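Local coordinates for protein ADP-ribosylating toxin CARDS (Mycoplasma pneumoniae, PDB 4TLV) that transfers ADP-ribosyl groups from NAD(+) to multiple target proteins and causes vacuoles to form in mammalian cells, acting as the main virulence factor of the bacterium, at residues V220-S225 / V269-D274; E273-Y278 / H428-T433; F315-Y320 / V432-A437. All coordinates share one frame; numbering follows the deposited sequence.

Contact 1: V220-S225 / V269-D274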
loop_
_atom_site.group_PDB
_atom_site.type_symbol
_atom_site.label_atom_id
_atom_site.label_comp_id
_atom_site.label_asym_id
_atom_site.label_seq_id
_atom_site.Cartn_x
_atom_site.Cartn_y
_atom_site.Cartn_z
ATOM N N VAL A 220 0.107 -10.016 -13.416
ATOM C CA VAL A 220 -0.931 -10.752 -12.688
ATOM C C VAL A 220 -2.339 -10.173 -12.867
ATOM O O VAL A 220 -3.182 -10.284 -11.973
ATOM C CB VAL A 220 -0.572 -10.950 -11.188
ATOM C CG1 VAL A 220 0.627 -11.888 -11.059
ATOM C CG2 VAL A 220 -0.304 -9.585 -10.495
ATOM N N SER A 221 -2.555 -9.564 -14.034
ATOM C CA SER A 221 -3.857 -9.087 -14.514
ATOM C C SER A 221 -4.178 -7.665 -14.085
ATOM O O SER A 221 -3.673 -7.177 -13.075
ATOM C CB SER A 221 -5.009 -10.020 -14.122
ATOM O OG SER A 221 -4.720 -11.365 -14.460
ATOM N N GLU A 222 -5.005 -7.013 -14.893
ATOM C CA GLU A 222 -5.453 -5.652 -14.639
ATOM C C GLU A 222 -4.299 -4.681 -14.421
ATOM O O GLU A 222 -4.395 -3.749 -13.624
ATOM C CB GLU A 222 -6.432 -5.621 -13.475
ATOM C CG GLU A 222 -7.760 -6.232 -13.865
ATOM C CD GLU A 222 -8.740 -6.251 -12.722
ATOM O OE1 GLU A 222 -8.413 -6.845 -11.669
ATOM O OE2 GLU A 222 -9.824 -5.666 -12.893
ATOM N N GLY A 223 -3.223 -4.901 -15.163
ATOM C CA GLY A 223 -2.100 -3.973 -15.158
ATOM C C GLY A 223 -1.133 -4.187 -14.008
ATOM O O GLY A 223 -0.133 -3.467 -13.888
ATOM N N THR A 224 -1.424 -5.166 -13.167
ATOM C CA THR A 224 -0.688 -5.358 -11.917
ATOM C C THR A 224 0.618 -6.116 -12.138
ATOM O O THR A 224 0.631 -7.121 -12.835
ATOM C CB THR A 224 -1.572 -6.108 -10.888
ATOM O OG1 THR A 224 -2.779 -5.368 -10.707
ATOM C CG2 THR A 224 -0.873 -6.261 -9.544
ATOM N N SER A 225 1.709 -5.605 -11.564
ATOM C CA SER A 225 3.012 -6.268 -11.605
ATOM C C SER A 225 3.242 -7.040 -10.313
ATOM O O SER A 225 2.884 -6.558 -9.242
ATOM C CB SER A 225 4.133 -5.221 -11.724
ATOM O OG SER A 225 3.889 -4.317 -12.778
ATOM N N VAL A 269 -3.203 -4.308 -18.454
ATOM C CA VAL A 269 -3.908 -3.070 -18.176
ATOM C C VAL A 269 -5.028 -2.867 -19.223
ATOM O O VAL A 269 -6.012 -2.172 -18.966
ATOM C CB VAL A 269 -2.925 -1.851 -18.112
ATOM C CG1 VAL A 269 -2.526 -1.411 -19.501
ATOM C CG2 VAL A 269 -3.520 -0.672 -17.339
ATOM N N LYS A 270 -4.911 -3.517 -20.377
ATOM C CA LYS A 270 -5.955 -3.405 -21.403
ATOM C C LYS A 270 -7.270 -4.087 -20.996
ATOM O O LYS A 270 -8.285 -3.908 -21.645
ATOM C CB LYS A 270 -5.481 -3.980 -22.726
ATOM C CG LYS A 270 -5.324 -5.472 -22.743
ATOM C CD LYS A 270 -4.961 -5.947 -24.144
ATOM C CE LYS A 270 -4.615 -7.422 -24.137
ATOM N NZ LYS A 270 -4.236 -7.847 -25.528
ATOM N N GLU A 271 -7.231 -4.884 -19.931
ATOM C CA GLU A 271 -8.434 -5.518 -19.402
ATOM C C GLU A 271 -9.380 -4.545 -18.696
ATOM O O GLU A 271 -10.533 -4.902 -18.426
ATOM C CB GLU A 271 -8.050 -6.641 -18.410
ATOM C CG GLU A 271 -7.310 -7.806 -19.052
ATOM C CD GLU A 271 -6.561 -8.698 -18.068
ATOM O OE1 GLU A 271 -6.420 -8.329 -16.885
ATOM O OE2 GLU A 271 -6.100 -9.788 -18.489
ATOM N N LEU A 272 -8.902 -3.350 -18.335
ATOM C CA LEU A 272 -9.689 -2.489 -17.438
ATOM C C LEU A 272 -10.939 -1.951 -18.116
ATOM O O LEU A 272 -10.882 -1.543 -19.267
ATOM C CB LEU A 272 -8.855 -1.309 -16.909
ATOM C CG LEU A 272 -7.568 -1.695 -16.160
ATOM C CD1 LEU A 272 -6.889 -0.454 -15.617
ATOM C CD2 LEU A 272 -7.872 -2.674 -15.039
ATOM N N GLU A 273 -12.052 -1.947 -17.385
ATOM C CA GLU A 273 -13.317 -1.393 -17.858
ATOM C C GLU A 273 -13.899 -0.545 -16.748
ATOM O O GLU A 273 -13.639 -0.797 -15.575
ATOM C CB GLU A 273 -14.331 -2.510 -18.171
ATOM C CG GLU A 273 -13.873 -3.507 -19.214
ATOM C CD GLU A 273 -14.616 -4.849 -19.138
ATOM O OE1 GLU A 273 -15.333 -5.126 -18.130
ATOM O OE2 GLU A 273 -14.459 -5.636 -20.091
ATOM N N ASP A 274 -14.686 0.456 -17.122
ATOM C CA ASP A 274 -15.391 1.284 -16.156
ATOM C C ASP A 274 -16.594 0.521 -15.621
ATOM O O ASP A 274 -17.454 0.094 -16.392
ATOM C CB ASP A 274 -15.855 2.581 -16.820
ATOM C CG ASP A 274 -14.708 3.539 -17.109
ATOM O OD1 ASP A 274 -13.588 3.343 -16.583
ATOM O OD2 ASP A 274 -14.949 4.509 -17.850
#
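Ser-221 comes first along the loop to meet Glu-271, its CB lying 3.5 Å from OE1 of that carboxylate. The hydroxyl is engaged away from this partner: Ser-221 OG bonds to Glu-252 and to the backbone of Trp-66. The carbonyl of Ser-221 turns back into its own segment and accepts Thr-224 N at 3.0 Å, closing a type I' beta turn from Ser-221 to Thr-224, with a weak second bond from Thr-224 OG1.

Glu-222, at the first corner of the turn, makes the largest share of its segment's contact. Its backbone N gives a hydrogen bond of 2.8 Å to Glu-271 OE1, with an N-H...O angle of 162° and the donor nearly in line with the C-O bond. The Glu-271 chain, extended beyond CG, brings OE1 up to this amide, a buried bond between side chain and main chain. The Glu-222 side chain leaves in another direction, crossing that of Glu-271 at about a right angle. Its CB rests 3.6 Å from Leu-272 CD2, and CG lies against the same methyl, while OE1 travels on to bond with Thr-433 OG1 of the D2 domain. The two carboxylates stay apart, Glu-222 OE1 standing 5.8 Å from Glu-271 OE1.

At Gly-223 the backbones come together: its CA is 3.6 Å from Val-269 CA and 3.7 Å from Val-269 CB. There is little room here for a side chain, and the residue takes up a positive phi of 83°. Its N bonds to Ser-268 OG, just ahead of the second segment.

The arrangement is a tight beta turn docked on the end of a 3-10 segment, and it sets the proposed NAD(+)-binding region against the KELED motif involved in host ER trafficking.

Contact 2: E273-Y278 / H428-T433. With ACT (acetate ion), chain M.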
loop_
_atom_site.group_PDB
_atom_site.type_symbol
_atom_site.label_atom_id
_atom_site.label_comp_id
_atom_site.label_asym_id
_atom_site.label_seq_id
_atom_site.Cartn_x
_atom_site.Cartn_y
_atom_site.Cartn_z
ATOM N N GLU A 273 -12.052 -1.947 -17.385
ATOM C CA GLU A 273 -13.317 -1.393 -17.858
ATOM C C GLU A 273 -13.899 -0.545 -16.748
ATOM O O GLU A 273 -13.639 -0.797 -15.575
ATOM C CB GLU A 273 -14.331 -2.510 -18.171
ATOM C CG GLU A 273 -13.873 -3.507 -19.214
ATOM C CD GLU A 273 -14.616 -4.849 -19.138
ATOM O OE1 GLU A 273 -15.333 -5.126 -18.130
ATOM O OE2 GLU A 273 -14.459 -5.636 -20.091
ATOM N N ASP A 274 -14.686 0.456 -17.122
ATOM C CA ASP A 274 -15.391 1.284 -16.156
ATOM C C ASP A 274 -16.594 0.521 -15.621
ATOM O O ASP A 274 -17.454 0.094 -16.392
ATOM C CB ASP A 274 -15.855 2.581 -16.820
ATOM C CG ASP A 274 -14.708 3.539 -17.109
ATOM O OD1 ASP A 274 -13.588 3.343 -16.583
ATOM O OD2 ASP A 274 -14.949 4.509 -17.850
ATOM N N THR A 275 -16.659 0.340 -14.309
ATOM C CA THR A 275 -17.741 -0.435 -13.714
ATOM C C THR A 275 -18.497 0.359 -12.652
ATOM O O THR A 275 -17.899 0.821 -11.672
ATOM C CB THR A 275 -17.194 -1.723 -13.035
ATOM O OG1 THR A 275 -16.228 -1.366 -12.034
ATOM C CG2 THR A 275 -16.505 -2.631 -14.049
ATOM N N PRO A 276 -19.815 0.512 -12.828
ATOM C CA PRO A 276 -20.629 0.993 -11.706
ATOM C C PRO A 276 -20.766 -0.136 -10.684
ATOM O O PRO A 276 -20.406 -1.278 -10.980
ATOM C CB PRO A 276 -21.984 1.281 -12.364
ATOM C CG PRO A 276 -22.029 0.312 -13.515
ATOM C CD PRO A 276 -20.616 0.367 -14.059
ATOM N N VAL A 277 -21.280 0.176 -9.497
ATOM C CA VAL A 277 -21.348 -0.792 -8.417
ATOM C C VAL A 277 -22.778 -0.902 -7.893
ATOM O O VAL A 277 -23.380 0.101 -7.487
ATOM C CB VAL A 277 -20.421 -0.390 -7.247
ATOM C CG1 VAL A 277 -20.497 -1.431 -6.133
ATOM C CG2 VAL A 277 -18.962 -0.222 -7.759
ATOM N N TYR A 278 -23.297 -2.127 -7.902
ATOM C CA TYR A 278 -24.659 -2.432 -7.454
ATOM C C TYR A 278 -24.662 -3.316 -6.221
ATOM O O TYR A 278 -24.000 -4.346 -6.192
ATOM C CB TYR A 278 -25.417 -3.173 -8.554
ATOM C CG TYR A 278 -25.773 -2.333 -9.752
ATOM C CD1 TYR A 278 -24.821 -2.008 -10.706
ATOM C CD2 TYR A 278 -27.070 -1.885 -9.938
ATOM C CE1 TYR A 278 -25.150 -1.250 -11.809
ATOM C CE2 TYR A 278 -27.419 -1.128 -11.042
ATOM C CZ TYR A 278 -26.453 -0.808 -11.970
ATOM O OH TYR A 278 -26.798 -0.057 -13.059
ATOM N N HIS A 428 -20.218 -5.448 -12.992
ATOM C CA HIS A 428 -19.415 -6.344 -13.819
ATOM C C HIS A 428 -18.315 -7.022 -13.012
ATOM O O HIS A 428 -17.900 -6.520 -11.969
ATOM C CB HIS A 428 -18.925 -5.651 -15.077
ATOM C CG HIS A 428 -20.030 -5.405 -16.066
ATOM N ND1 HIS A 428 -20.022 -4.861 -17.307
ATOM C CD2 HIS A 428 -21.341 -5.744 -15.803
ATOM C CE1 HIS A 428 -21.322 -4.876 -17.763
ATOM N NE2 HIS A 428 -22.097 -5.415 -16.838
ATOM N N ALA A 429 -17.881 -8.187 -13.479
ATOM C CA ALA A 429 -17.142 -9.115 -12.627
ATOM C C ALA A 429 -15.809 -8.552 -12.136
ATOM O O ALA A 429 -15.360 -8.876 -11.032
ATOM C CB ALA A 429 -16.911 -10.447 -13.364
ATOM N N GLN A 430 -15.163 -7.719 -12.949
ATOM C CA GLN A 430 -13.817 -7.278 -12.569
ATOM C C GLN A 430 -13.821 -6.318 -11.381
ATOM O O GLN A 430 -12.803 -6.139 -10.727
ATOM C CB GLN A 430 -13.037 -6.693 -13.754
ATOM C CG GLN A 430 -13.498 -5.318 -14.191
ATOM C CD GLN A 430 -12.677 -4.827 -15.354
ATOM O OE1 GLN A 430 -11.948 -3.739 -15.147
ATOM N NE2 GLN A 430 -12.677 -5.443 -16.430
ATOM N N PHE A 431 -14.969 -5.730 -11.064
ATOM C CA PHE A 431 -14.998 -4.862 -9.897
ATOM C C PHE A 431 -14.502 -5.569 -8.637
ATOM O O PHE A 431 -13.783 -4.983 -7.823
ATOM C CB PHE A 431 -16.377 -4.247 -9.620
ATOM C CG PHE A 431 -16.356 -3.326 -8.442
ATOM C CD1 PHE A 431 -15.702 -2.115 -8.526
ATOM C CD2 PHE A 431 -16.917 -3.697 -7.230
ATOM C CE1 PHE A 431 -15.640 -1.265 -7.419
ATOM C CE2 PHE A 431 -16.863 -2.849 -6.145
ATOM C CZ PHE A 431 -16.215 -1.634 -6.245
ATOM N N VAL A 432 -14.868 -6.840 -8.472
ATOM C CA VAL A 432 -14.521 -7.556 -7.252
ATOM C C VAL A 432 -13.143 -8.225 -7.309
ATOM O O VAL A 432 -12.900 -9.242 -6.651
ATOM C CB VAL A 432 -15.629 -8.555 -6.845
ATOM C CG1 VAL A 432 -16.938 -7.787 -6.587
ATOM C CG2 VAL A 432 -15.819 -9.615 -7.920
ATOM N N THR A 433 -12.239 -7.614 -8.078
ATOM C CA THR A 433 -10.842 -8.003 -8.144
ATOM C C THR A 433 -9.994 -6.738 -7.979
ATOM O O THR A 433 -10.471 -5.646 -8.199
ATOM C CB THR A 433 -10.497 -8.660 -9.495
ATOM O OG1 THR A 433 -10.634 -7.700 -10.539
ATOM C CG2 THR A 433 -11.449 -9.845 -9.775
HETATM C C ACT M . -20.091 -9.562 -16.423
HETATM O O ACT M . -19.012 -9.071 -16.010
HETATM O OXT ACT M . -20.187 -9.764 -17.656
HETATM C CH3 ACT M . -21.214 -9.899 -15.489
HETATM O O HOH W 1 -18.506 -2.890 -17.176
HETATM O O HOH W 2 -20.002 -2.743 -13.390
#
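Between Glu-273 and Gln-430, and between Thr-275 and His-428, the backbones stand well apart, with the Thr-275 and His-428 CA atoms 6.1 Å from each other. Side chains and a water bridge the gap. Gln-430, in the short 3-10 segment 429-431, reaches across with its chain extended beyond CG. Its OE1 accepts Glu-273 N at 2.9 Å, the donor lying 38° out of the amide plane, above the carbonyl. Its NE2 bonds to Glu-271 O, so the amide grips two peptide groups of the linker. The Glu-273 carboxylate lies almost parallel to that amide, their planes 12° apart, and its OE2 bonds to His-163 of the mART domain.

Thr-275 CG2 rests against two neighbours, 4.0 Å from both His-428 CB and Gln-430 CG. Val-277 packs on Phe-431: its CG2 sits over the ring face, 3.5 Å from the centroid and 16° off the normal, a CH-pi contact. The Phe-431 side chain leaves with CG opposite the backbone N, which carries the ring toward Val-277 and on to Ile-420 and Met-366.

Water 2 joins the two segments by donating to Pro-276 O and accepting from His-428 N at 2.7 Å. Away from water 2, an acetate, probably from the crystallisation liquor, takes Ala-429 N at 2.9 Å and also bonds to His-163.

These contacts bring together the entry and exit of the D2 beta-trefoil, a closed fold whose chain ends lie side by side.

Contact 3: F315-Y320 / V432-A437; sequences FFWDVY and VTMRAA
Trp-317 O receives Arg-435 N in the carbonyl plane, at 2.9 Å with an N-H...O angle of 166°, and Met-434 CA approaches the same oxygen at 3.3 Å in a CA-H...O contact. This is a single beta bridge, pairing Asp-318 with Arg-435, where the segment 432-437, late in the D2 domain with its beta-trefoil fold, lies beside strand 315-317 and the residues that follow it. Water 3 adds a link beside it, accepting from Trp-317 N and lying within hydrogen-bonding distance of Thr-433 O.

The indole carries much of the packing. With chi1 at -176° the Trp-317 side chain places its indole under Met-434, whose CG stands over the centre of the six-membered ring, 3.4 Å from the centroid and only 5° off the normal. Met-434 SD follows over the ring as a Met-aromatic contact, 4.1 Å from the same centroid. Val-432 O meets the rim instead, near the ring plane.

Toward the start of the strand, Arg-435 bends at chi3 and lays its guanidinium over Phe-316 CB, almost parallel to the Phe-316 ring; NH2 goes on to bond Glu-273 O. Val-319 CG1 touches two carbonyl oxygens, those of Met-434 and Arg-435. Asp-318 turns from the bridge to form a salt bridge with Arg-322. Farthest along, the Ala-437 methyl meets the edge of the Tyr-320 ring, CB 3.4 Å from CE2.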
loop_
_atom_site.group_PDB
_atom_site.type_symbol
_atom_site.label_atom_id
_atom_site.label_comp_id
_atom_site.label_asym_id
_atom_site.label_seq_id
_atom_site.Cartn_x
_atom_site.Cartn_y
_atom_site.Cartn_z
ATOM N N PHE A 315 -16.441 3.230 -10.007
ATOM C CA PHE A 315 -15.471 2.927 -8.961
ATOM C C PHE A 315 -14.591 1.758 -9.375
ATOM O O PHE A 315 -14.957 0.979 -10.254
ATOM C CB PHE A 315 -16.162 2.571 -7.636
ATOM C CG PHE A 315 -17.026 3.683 -7.082
ATOM C CD1 PHE A 315 -18.315 3.871 -7.561
ATOM C CD2 PHE A 315 -16.549 4.533 -6.100
ATOM C CE1 PHE A 315 -19.121 4.886 -7.074
ATOM C CE2 PHE A 315 -17.350 5.563 -5.601
ATOM C CZ PHE A 315 -18.643 5.736 -6.095
ATOM N N PHE A 316 -13.428 1.650 -8.740
ATOM C CA PHE A 316 -12.606 0.460 -8.881
ATOM C C PHE A 316 -11.970 0.107 -7.550
ATOM O O PHE A 316 -11.793 0.968 -6.685
ATOM C CB PHE A 316 -11.548 0.632 -9.987
ATOM C CG PHE A 316 -10.571 1.753 -9.744
ATOM C CD1 PHE A 316 -9.429 1.536 -8.981
ATOM C CD2 PHE A 316 -10.753 2.997 -10.336
ATOM C CE1 PHE A 316 -8.506 2.562 -8.771
ATOM C CE2 PHE A 316 -9.830 4.029 -10.139
ATOM C CZ PHE A 316 -8.710 3.806 -9.342
ATOM N N TRP A 317 -11.635 -1.168 -7.390
ATOM C CA TRP A 317 -11.002 -1.666 -6.185
ATOM C C TRP A 317 -9.557 -1.950 -6.595
ATOM O O TRP A 317 -9.326 -2.711 -7.536
ATOM C CB TRP A 317 -11.719 -2.946 -5.747
ATOM C CG TRP A 317 -11.257 -3.556 -4.439
ATOM C CD1 TRP A 317 -10.850 -2.898 -3.315
ATOM C CD2 TRP A 317 -11.199 -4.947 -4.137
ATOM N NE1 TRP A 317 -10.505 -3.809 -2.329
ATOM C CE2 TRP A 317 -10.730 -5.072 -2.810
ATOM C CE3 TRP A 317 -11.497 -6.111 -4.862
ATOM C CZ2 TRP A 317 -10.529 -6.313 -2.203
ATOM C CZ3 TRP A 317 -11.317 -7.335 -4.256
ATOM C CH2 TRP A 317 -10.831 -7.429 -2.937
ATOM N N ASP A 318 -8.596 -1.327 -5.914
ATOM C CA ASP A 318 -7.182 -1.456 -6.304
ATOM C C ASP A 318 -6.362 -2.380 -5.389
ATOM O O ASP A 318 -6.876 -2.929 -4.421
ATOM C CB ASP A 318 -6.510 -0.071 -6.460
ATOM C CG ASP A 318 -6.237 0.627 -5.116
ATOM O OD1 ASP A 318 -6.191 -0.030 -4.053
ATOM O OD2 ASP A 318 -6.043 1.859 -5.132
ATOM N N VAL A 319 -5.079 -2.556 -5.709
ATOM C CA VAL A 319 -4.247 -3.530 -5.009
ATOM C C VAL A 319 -3.839 -3.083 -3.610
ATOM O O VAL A 319 -3.308 -3.886 -2.843
ATOM C CB VAL A 319 -2.965 -3.845 -5.801
ATOM C CG1 VAL A 319 -3.281 -4.807 -6.960
ATOM C CG2 VAL A 319 -2.328 -2.543 -6.301
ATOM N N TYR A 320 -4.115 -1.821 -3.274
ATOM C CA TYR A 320 -3.958 -1.348 -1.891
ATOM C C TYR A 320 -5.251 -1.597 -1.119
ATOM O O TYR A 320 -5.378 -1.201 0.033
ATOM C CB TYR A 320 -3.617 0.152 -1.866
ATOM C CG TYR A 320 -2.276 0.453 -2.484
ATOM C CD1 TYR A 320 -1.102 0.169 -1.807
ATOM C CD2 TYR A 320 -2.183 0.999 -3.744
ATOM C CE1 TYR A 320 0.143 0.419 -2.388
ATOM C CE2 TYR A 320 -0.953 1.250 -4.324
ATOM C CZ TYR A 320 0.204 0.954 -3.637
ATOM O OH TYR A 320 1.429 1.221 -4.211
ATOM N N VAL A 432 -14.868 -6.840 -8.472
ATOM C CA VAL A 432 -14.521 -7.556 -7.252
ATOM C C VAL A 432 -13.143 -8.225 -7.309
ATOM O O VAL A 432 -12.900 -9.242 -6.651
ATOM C CB VAL A 432 -15.629 -8.555 -6.845
ATOM C CG1 VAL A 432 -16.938 -7.787 -6.587
ATOM C CG2 VAL A 432 -15.819 -9.615 -7.920
ATOM N N THR A 433 -12.239 -7.614 -8.078
ATOM C CA THR A 433 -10.842 -8.003 -8.144
ATOM C C THR A 433 -9.994 -6.738 -7.979
ATOM O O THR A 433 -10.471 -5.646 -8.199
ATOM C CB THR A 433 -10.497 -8.660 -9.495
ATOM O OG1 THR A 433 -10.634 -7.700 -10.539
ATOM C CG2 THR A 433 -11.449 -9.845 -9.775
ATOM N N MET A 434 -8.733 -6.890 -7.602
ATOM C CA MET A 434 -7.902 -5.733 -7.298
ATOM C C MET A 434 -7.017 -5.349 -8.483
ATOM O O MET A 434 -6.095 -6.076 -8.837
ATOM C CB MET A 434 -7.063 -6.014 -6.037
ATOM C CG MET A 434 -7.878 -6.019 -4.761
ATOM S SD MET A 434 -6.946 -6.688 -3.378
ATOM C CE MET A 434 -7.354 -8.396 -3.506
ATOM N N ARG A 435 -7.301 -4.195 -9.081
ATOM C CA ARG A 435 -6.593 -3.744 -10.274
ATOM C C ARG A 435 -5.389 -2.904 -9.851
ATOM O O ARG A 435 -5.289 -2.483 -8.696
ATOM C CB ARG A 435 -7.511 -2.896 -11.161
ATOM C CG ARG A 435 -7.856 -1.508 -10.590
ATOM C CD ARG A 435 -8.415 -0.538 -11.691
ATOM N NE ARG A 435 -9.635 -1.079 -12.304
ATOM C CZ ARG A 435 -10.368 -0.460 -13.228
ATOM N NH1 ARG A 435 -10.030 0.750 -13.641
ATOM N NH2 ARG A 435 -11.466 -1.052 -13.714
ATOM N N ALA A 436 -4.475 -2.668 -10.785
ATOM C CA ALA A 436 -3.318 -1.827 -10.507
ATOM C C ALA A 436 -3.765 -0.426 -10.065
ATOM O O ALA A 436 -4.785 0.086 -10.515
ATOM C CB ALA A 436 -2.388 -1.756 -11.741
ATOM N N ALA A 437 -2.993 0.178 -9.173
ATOM C CA ALA A 437 -3.323 1.474 -8.607
ATOM C C ALA A 437 -2.980 2.609 -9.563
ATOM O O ALA A 437 -2.135 2.451 -10.435
ATOM C CB ALA A 437 -2.576 1.656 -7.288
HETATM O O HOH W 3 -11.824 -3.302 -9.230
#

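Beyond the mART domain region the chain makes the turn 220-225, in the proposed NAD(+)-binding region; contact 1 closes the 43-residue loop that returns at 269-274. The linker then runs straight into contact 2, which shares Glu-273 and Asp-274 with it and brings the start of D2 back to its late segment, closing a loop of 149 residues. Contact 3 opens within that loop, at 315-320, and both finish on the same stretch, contact 3 a few residues later. Gly-223 packs on Ala-436, and Thr-275 O probably bonds Phe-315 N. The NAD(+)-pocket region, the linker and both ends of D2 thus meet at one buried junction.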